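Local coordinates for DUF3501 family protein (Burkholderia pseudomallei K96243, PDB 3FJV), which is a DUF3501 family protein of unknown function, with an antiparallel sheet and several helices in each of two chains, at residues R118-A123 against A161-S166; G84-A89 against R148-D153. All coordinates share one frame; numbering follows the deposited sequence.

In the fold
Followed from the N terminus, the chain first lays down helices and the hairpin of strands 34-37 and 41-45, then reaches residues 84-89, the first half of contact 2. Residues 118-123 of contact 1 come next. Contact 2 closes at residues 148-153, and contact 1 only afterwards, at 161-166, so the two closures cross rather than nest. Both join antiparallel neighbours of one sheet: contact 2 pairs strands 86-93 and 144-150, contact 1 strands 115-119 and 165-169, with strand 125-129 between the two pairs in the sheet order. Their centres lie about 13 Å apart, and helix 153-160 connects the second halves of both.

Contact 1 of 2, residues R118-A123 against A161-S166; sequences RVDDEA and AGAPLS
Val119 and Leu165 meet as an antiparallel non-hydrogen-bonded pair. In Leu165, chi1 (-180°) sets CG beside the carbonyl carbon, and chi2 (59°) then brings CD1 to Val119 CG2 at 3.8 Å and to Arg118 O at 3.6 Å. Val119 meets it with the branch beside its own N, while CG1, on the carbonyl side, looks more loosely to the methyl of Ala163.

The flanking pair, Arg118 and Ser166, is hydrogen-bonded in both directions. Beyond Val119 one further bond, from Asp120 N to Pro164 O (2.8 Å), forms as residues 118-123 enter the type II' turn from Val119 to Glu122. Here Asp120 CB rests on Ala163 CB at 3.9 Å, and its side chain lies alongside the Pro164 ring, pointing the same way. Asp120 OD2 forms a salt bridge with Lys158 of helix 153-160, which also pairs with Asp121 and Glu122.

Ser166 OG, beside its backbone N (chi1 -64°), reaches a water 2.9 Å away that donates to Arg118 O and, weakly, to Pro164 O. Arg118 O therefore accepts from both Ser166 N and the water. The chemistry implies a divided contact: apolar branches pack on the Val119-Leu165 face, a water bridges at the Arg118-Ser166 pair, and in the turn three acidic groups gather round Lys158, which probably eases their mutual repulsion.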
ATOM      1  N   ARG A 118       6.158 -15.785  21.166  1.00 18.29           N
ATOM      2  CA  ARG A 118       6.833 -16.754  22.032  0.50 20.50           C
ATOM      3  C   ARG A 118       5.808 -17.603  22.771  1.00 21.89           C
ATOM      4  O   ARG A 118       4.987 -17.075  23.522  1.00 21.50           O
ATOM      5  CB  ARG A 118       7.752 -16.053  23.033  0.50 21.39           C
ATOM      6  CG  ARG A 118       8.647 -17.030  23.786  0.50 28.37           C
ATOM      7  CD  ARG A 118       9.258 -16.447  25.047  0.50 25.77           C
ATOM      8  NE  ARG A 118      10.523 -15.763  24.812  0.50 36.06           N
ATOM      9  CZ  ARG A 118      11.716 -16.268  25.118  0.50 39.91           C
ATOM     10  NH1 ARG A 118      11.813 -17.480  25.657  0.50 40.28           N
ATOM     11  NH2 ARG A 118      12.816 -15.559  24.882  0.50 39.07           N
ATOM     12  N   VAL A 119       5.835 -18.927  22.533  1.00 21.63           N
ATOM     13  CA  VAL A 119       4.943 -19.864  23.235  1.00 19.29           C
ATOM     14  C   VAL A 119       5.625 -20.242  24.525  1.00 21.73           C
ATOM     15  O   VAL A 119       6.710 -20.823  24.510  1.00 21.14           O
ATOM     16  CB  VAL A 119       4.700 -21.177  22.458  1.00 23.45           C
ATOM     17  CG1 VAL A 119       3.802 -22.108  23.272  1.00 21.34           C
ATOM     18  CG2 VAL A 119       4.108 -20.906  21.110  1.00 15.97           C
ATOM     19  N   ASP A 120       5.028 -19.897  25.658  1.00 21.39           N
ATOM     20  CA  ASP A 120       5.639 -20.253  26.967  1.00 26.48           C
ATOM     21  C   ASP A 120       7.124 -19.856  27.016  1.00 24.64           C
ATOM     22  O   ASP A 120       7.476 -18.750  26.658  1.00 27.70           O
ATOM     23  CB  ASP A 120       5.452 -21.782  27.188  1.00 28.60           C
ATOM     24  CG  ASP A 120       5.551 -22.207  28.663  1.00 38.59           C
ATOM     25  OD1 ASP A 120       5.155 -21.419  29.556  1.00 53.91           O
ATOM     26  OD2 ASP A 120       6.019 -23.340  28.913  1.00 50.44           O
ATOM     27  N   ASP A 121       8.013 -20.738  27.464  1.00 26.40           N
ATOM     28  CA  ASP A 121       9.450 -20.402  27.511  1.00 25.70           C
ATOM     29  C   ASP A 121      10.231 -20.949  26.336  1.00 27.09           C
ATOM     30  O   ASP A 121      11.425 -21.121  26.413  1.00 26.08           O
ATOM     31  CB  ASP A 121      10.075 -20.891  28.801  1.00 30.80           C
ATOM     32  CG  ASP A 121       9.981 -22.382  28.949  1.00 36.66           C
ATOM     33  OD1 ASP A 121       9.142 -23.006  28.228  1.00 49.27           O
ATOM     34  OD2 ASP A 121      10.736 -22.924  29.787  1.00 50.48           O
ATOM     35  N   GLU A 122       9.581 -21.173  25.203  1.00 24.25           N
ATOM     36  CA  GLU A 122      10.309 -21.717  24.058  1.00 21.81           C
ATOM     37  C   GLU A 122      11.026 -20.560  23.353  1.00 19.17           C
ATOM     38  O   GLU A 122      10.809 -19.382  23.723  1.00 17.26           O
ATOM     39  CB  GLU A 122       9.301 -22.447  23.153  1.00 17.43           C
ATOM     40  CG  GLU A 122       8.521 -23.559  23.888  1.00 18.75           C
ATOM     41  CD  GLU A 122       9.384 -24.779  24.209  1.00 19.16           C
ATOM     42  OE1 GLU A 122      10.285 -25.089  23.395  1.00 18.72           O
ATOM     43  OE2 GLU A 122       9.223 -25.359  25.294  1.00 25.83           O
ATOM     44  N   ALA A 123      11.888 -20.879  22.380  1.00 21.44           N
ATOM     45  CA  ALA A 123      12.550 -19.837  21.600  1.00 22.28           C
ATOM     46  C   ALA A 123      11.517 -18.951  20.908  1.00 21.97           C
ATOM     47  O   ALA A 123      10.490 -19.457  20.411  1.00 20.37           O
ATOM     48  CB  ALA A 123      13.488 -20.417  20.551  1.00 20.85           C
ATOM     49  N   ALA A 161      -2.012 -27.107  24.708  1.00 19.85           N
ATOM     50  CA  ALA A 161      -2.209 -27.362  26.100  1.00 20.00           C
ATOM     51  C   ALA A 161      -2.602 -26.105  26.910  1.00 20.45           C
ATOM     52  O   ALA A 161      -2.747 -26.199  28.102  1.00 20.75           O
ATOM     53  CB  ALA A 161      -0.945 -28.016  26.668  1.00 18.22           C
ATOM     54  N   GLY A 162      -2.737 -24.940  26.269  1.00 21.69           N
ATOM     55  CA  GLY A 162      -3.150 -23.693  26.969  1.00 21.10           C
ATOM     56  C   GLY A 162      -2.012 -22.866  27.529  1.00 21.27           C
ATOM     57  O   GLY A 162      -2.221 -22.025  28.393  1.00 21.59           O
ATOM     58  N   ALA A 163      -0.781 -23.079  27.068  1.00 17.99           N
ATOM     59  CA  ALA A 163       0.327 -22.289  27.609  1.00 19.51           C
ATOM     60  C   ALA A 163       0.136 -20.839  27.206  1.00 16.04           C
ATOM     61  O   ALA A 163      -0.606 -20.569  26.282  1.00 16.46           O
ATOM     62  CB  ALA A 163       1.701 -22.787  27.111  1.00 16.26           C
ATOM     63  N   PRO A 164       0.820 -19.920  27.874  1.00 18.85           N
ATOM     64  CA  PRO A 164       0.768 -18.475  27.487  1.00 20.37           C
ATOM     65  C   PRO A 164       1.403 -18.259  26.148  1.00 21.16           C
ATOM     66  O   PRO A 164       2.384 -18.943  25.848  1.00 23.09           O
ATOM     67  CB  PRO A 164       1.600 -17.782  28.552  1.00 22.25           C
ATOM     68  CG  PRO A 164       1.787 -18.729  29.635  1.00 25.84           C
ATOM     69  CD  PRO A 164       1.471 -20.116  29.175  1.00 22.02           C
ATOM     70  N   LEU A 165       0.812 -17.379  25.328  1.00 19.98           N
ATOM     71  CA  LEU A 165       1.414 -16.946  24.089  1.00 18.40           C
ATOM     72  C   LEU A 165       1.636 -15.430  24.144  1.00 18.27           C
ATOM     73  O   LEU A 165       0.714 -14.674  24.452  1.00 19.36           O
ATOM     74  CB  LEU A 165       0.500 -17.292  22.929  1.00 14.05           C
ATOM     75  CG  LEU A 165       0.946 -16.923  21.533  1.00 19.43           C
ATOM     76  CD1 LEU A 165       2.262 -17.575  21.153  1.00 24.08           C
ATOM     77  CD2 LEU A 165      -0.192 -17.294  20.568  1.00 23.38           C
ATOM     78  N   SER A 166       2.859 -15.004  23.876  1.00 17.08           N
ATOM     79  CA  SER A 166       3.238 -13.592  23.962  1.00 16.52           C
ATOM     80  C   SER A 166       3.678 -13.113  22.576  1.00 17.81           C
ATOM     81  O   SER A 166       4.180 -13.921  21.752  1.00 15.08           O
ATOM     82  CB  SER A 166       4.384 -13.438  25.012  1.00 18.67           C
ATOM     83  OG  SER A 166       3.884 -13.802  26.276  1.00 23.45           O
TER
HETATM   84  O   HOH W   1       4.718 -16.567  26.314  1.00 25.20           O

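Contact 2 of 2, residues G84-A89 against R148-D153; sequences GSNLKA and RFELGD
Leu87 and Phe149 face each other as a hydrogen-bonded antiparallel pair and make the apolar face of this strand pair, while Asn86, Lys88, Arg148 and Glu150 make the other. Phe149 N gives a nearly straight bond to Leu87 O (2.8 Å); the return bond, from Leu87 N to Phe149 O, is more bent at 145°. With CG beside the backbone N (chi1 -66°), the Phe149 ring turns its edge toward Leu87 O and the methyl of Ala89, which stands 4.4 Å from CE2 of that ring. Leu87 touches Phe149 chiefly through the two CB atoms, and Leu87 CD1 lies 4.3 Å from Leu151 CD2.

Ser85 prolongs the pairing past the strand ends: its carbonyl O receives Leu151 N at 2.8 Å, and its CB lies beside Glu150 OE2. On the face of Asn86 and Glu150 the amide and carboxylate planes stand 81° apart. Asn86 ND2 makes a hydrogen bond of 3.0 Å to Glu150 OE1, on the syn side of the carboxylate, while Arg148 NH1 forms a salt bridge to the same oxygen from above the carboxylate plane. In the conformers described here, OE1 thus accepts from both. Asn86 OD1 is held in turn by Asp83 N. Arg148 lies alongside Lys88, aliphatic part to aliphatic part, with Lys88 CE 4.0 Å from Arg148 CD; the Lys88 ammonium is drawn off to the carbonyls of Pro79 and Val81.

In the sheet, strands 41-45 and 125-129 flank this pair. Phe45 packs on both Leu87 and Phe149, and Leu117 of strand 115-119 reaches the same two residues. Beyond Leu151, Gly152 is the N-cap of helix 153-160, whose Lys156 bonds to Ser85 OG.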
ATOM      1  N   GLY A  84      -1.016 -26.101   8.978  1.00 19.13           N
ATOM      2  CA  GLY A  84      -0.722 -27.192   9.905  1.00 23.13           C
ATOM      3  C   GLY A  84       0.373 -26.856  10.934  1.00 21.23           C
ATOM      4  O   GLY A  84       0.268 -27.231  12.069  1.00 19.72           O
ATOM      5  N   SER A  85       1.403 -26.146  10.494  1.00 22.01           N
ATOM      6  CA  SER A  85       2.541 -25.834  11.326  1.00 25.93           C
ATOM      7  C   SER A  85       2.856 -24.348  11.411  1.00 24.75           C
ATOM      8  O   SER A  85       3.873 -23.968  11.974  1.00 25.96           O
ATOM      9  CB  SER A  85       3.755 -26.603  10.826  1.00 26.02           C
ATOM     10  OG  SER A  85       3.720 -27.946  11.299  1.00 33.82           O
ATOM     11  N   ASN A  86       1.966 -23.529  10.870  1.00 20.05           N
ATOM     12  CA  ASN A  86       2.177 -22.117  10.925  0.50 20.92           C
ATOM     13  C   ASN A  86       0.910 -21.317  11.121  1.00 20.22           C
ATOM     14  O   ASN A  86      -0.193 -21.642  10.631  1.00 28.02           O
ATOM     15  CB  ASN A  86       2.859 -21.656   9.672  0.50 22.26           C
ATOM     16  CG  ASN A  86       2.170 -22.148   8.463  0.50 24.26           C
ATOM     17  OD1 ASN A  86       0.955 -22.387   8.488  0.50 22.23           O
ATOM     18  ND2 ASN A  86       2.926 -22.361   7.404  0.50 19.67           N
ATOM     19  N   LEU A  87       1.073 -20.273  11.887  1.00 15.65           N
ATOM     20  CA  LEU A  87       0.008 -19.294  12.027  1.00 16.24           C
ATOM     21  C   LEU A  87       0.274 -18.217  10.951  1.00 17.80           C
ATOM     22  O   LEU A  87       1.455 -17.864  10.648  1.00 17.44           O
ATOM     23  CB  LEU A  87       0.080 -18.706  13.413  1.00 13.81           C
ATOM     24  CG  LEU A  87      -0.070 -19.676  14.590  1.00 14.43           C
ATOM     25  CD1 LEU A  87       0.102 -18.961  15.960  1.00 12.99           C
ATOM     26  CD2 LEU A  87      -1.420 -20.360  14.514  1.00 12.19           C
ATOM     27  N   LYS A  88      -0.803 -17.728  10.358  1.00 15.29           N
ATOM     28  CA  LYS A  88      -0.758 -16.683   9.335  1.00 16.07           C
ATOM     29  C   LYS A  88      -1.505 -15.451   9.857  1.00 16.58           C
ATOM     30  O   LYS A  88      -2.550 -15.596  10.467  1.00 17.11           O
ATOM     31  CB  LYS A  88      -1.384 -17.168   8.002  1.00 15.40           C
ATOM     32  CG  LYS A  88      -0.827 -18.466   7.391  1.00 18.97           C
ATOM     33  CD  LYS A  88       0.567 -18.359   6.958  1.00 21.31           C
ATOM     34  CE  LYS A  88       1.032 -19.620   6.176  1.00 19.97           C
ATOM     35  NZ  LYS A  88       0.364 -19.782   4.866  1.00 11.85           N
ATOM     36  N   ALA A  89      -0.967 -14.250   9.598  1.00 16.33           N
ATOM     37  CA  ALA A  89      -1.545 -12.985  10.065  1.00 14.98           C
ATOM     38  C   ALA A  89      -1.347 -11.841   9.045  1.00 14.58           C
ATOM     39  O   ALA A  89      -0.395 -11.822   8.258  1.00 13.99           O
ATOM     40  CB  ALA A  89      -1.016 -12.583  11.480  1.00 11.67           C
ATOM     41  N   ARG A 148       3.891 -15.041   8.269  1.00 12.44           N
ATOM     42  CA  ARG A 148       3.833 -16.466   8.563  1.00 15.15           C
ATOM     43  C   ARG A 148       4.693 -16.712   9.817  1.00 17.61           C
ATOM     44  O   ARG A 148       5.811 -16.275   9.869  1.00 17.01           O
ATOM     45  CB  ARG A 148       4.414 -17.244   7.373  1.00 16.79           C
ATOM     46  CG  ARG A 148       4.740 -18.695   7.584  1.00 26.74           C
ATOM     47  CD  ARG A 148       5.013 -19.417   6.255  1.00 26.14           C
ATOM     48  NE  ARG A 148       6.341 -19.210   5.664  1.00 19.26           N
ATOM     49  CZ  ARG A 148       7.437 -19.878   6.021  1.00 24.17           C
ATOM     50  NH1 ARG A 148       7.392 -20.757   7.025  1.00 18.58           N
ATOM     51  NH2 ARG A 148       8.600 -19.625   5.415  1.00 23.96           N
ATOM     52  N   PHE A 149       4.163 -17.411  10.814  1.00 14.89           N
ATOM     53  CA  PHE A 149       4.941 -17.786  11.987  1.00 16.89           C
ATOM     54  C   PHE A 149       5.015 -19.316  12.015  1.00 18.13           C
ATOM     55  O   PHE A 149       3.991 -19.970  12.183  1.00 13.48           O
ATOM     56  CB  PHE A 149       4.220 -17.310  13.255  1.00 17.10           C
ATOM     57  CG  PHE A 149       4.142 -15.812  13.407  1.00 14.74           C
ATOM     58  CD1 PHE A 149       5.167 -15.093  14.021  1.00 18.29           C
ATOM     59  CD2 PHE A 149       2.973 -15.125  13.031  1.00 16.35           C
ATOM     60  CE1 PHE A 149       5.065 -13.715  14.172  1.00 18.69           C
ATOM     61  CE2 PHE A 149       2.865 -13.773  13.218  1.00 20.39           C
ATOM     62  CZ  PHE A 149       3.921 -13.065  13.783  1.00 19.82           C
ATOM     63  N   GLU A 150       6.213 -19.893  11.916  1.00 16.19           N
ATOM     64  CA  GLU A 150       6.336 -21.337  11.838  0.50 16.63           C
ATOM     65  C   GLU A 150       6.628 -21.909  13.243  1.00 19.09           C
ATOM     66  O   GLU A 150       7.540 -21.461  13.946  1.00 17.96           O
ATOM     67  CB  GLU A 150       7.385 -21.736  10.789  0.50 19.45           C
ATOM     68  CG  GLU A 150       7.150 -23.127  10.163  0.50 24.53           C
ATOM     69  CD  GLU A 150       6.010 -23.189   9.156  0.50 27.12           C
ATOM     70  OE1 GLU A 150       5.686 -22.175   8.480  0.50 18.67           O
ATOM     71  OE2 GLU A 150       5.428 -24.288   9.026  0.50 40.88           O
ATOM     72  N   LEU A 151       5.775 -22.848  13.680  1.00 16.60           N
ATOM     73  CA  LEU A 151       5.891 -23.419  15.023  1.00 16.06           C
ATOM     74  C   LEU A 151       6.293 -24.874  15.001  1.00 17.01           C
ATOM     75  O   LEU A 151       5.719 -25.686  14.249  1.00 14.68           O
ATOM     76  CB  LEU A 151       4.579 -23.273  15.805  1.00 17.57           C
ATOM     77  CG  LEU A 151       4.149 -21.968  16.483  1.00 27.79           C
ATOM     78  CD1 LEU A 151       4.198 -20.721  15.604  1.00 25.86           C
ATOM     79  CD2 LEU A 151       2.707 -22.176  17.037  1.00 23.52           C
ATOM     80  N   GLY A 152       7.266 -25.211  15.839  1.00 16.60           N
ATOM     81  CA  GLY A 152       7.716 -26.593  15.955  1.00 16.80           C
ATOM     82  C   GLY A 152       6.850 -27.380  16.914  1.00 14.19           C
ATOM     83  O   GLY A 152       5.863 -26.899  17.456  1.00 14.30           O
ATOM     84  N   ASP A 153       7.214 -28.630  17.102  1.00 13.56           N
ATOM     85  CA  ASP A 153       6.378 -29.557  17.826  1.00 13.73           C
ATOM     86  C   ASP A 153       6.193 -29.185  19.268  1.00 12.47           C
ATOM     87  O   ASP A 153       5.060 -29.196  19.761  1.00 15.67           O
ATOM     88  CB  ASP A 153       6.918 -31.014  17.714  1.00 13.09           C
ATOM     89  CG  ASP A 153       5.973 -32.013  18.345  1.00 11.29           C
ATOM     90  OD1 ASP A 153       4.831 -32.147  17.890  1.00 16.03           O
ATOM     91  OD2 ASP A 153       6.408 -32.686  19.288  1.00 12.14           O
TER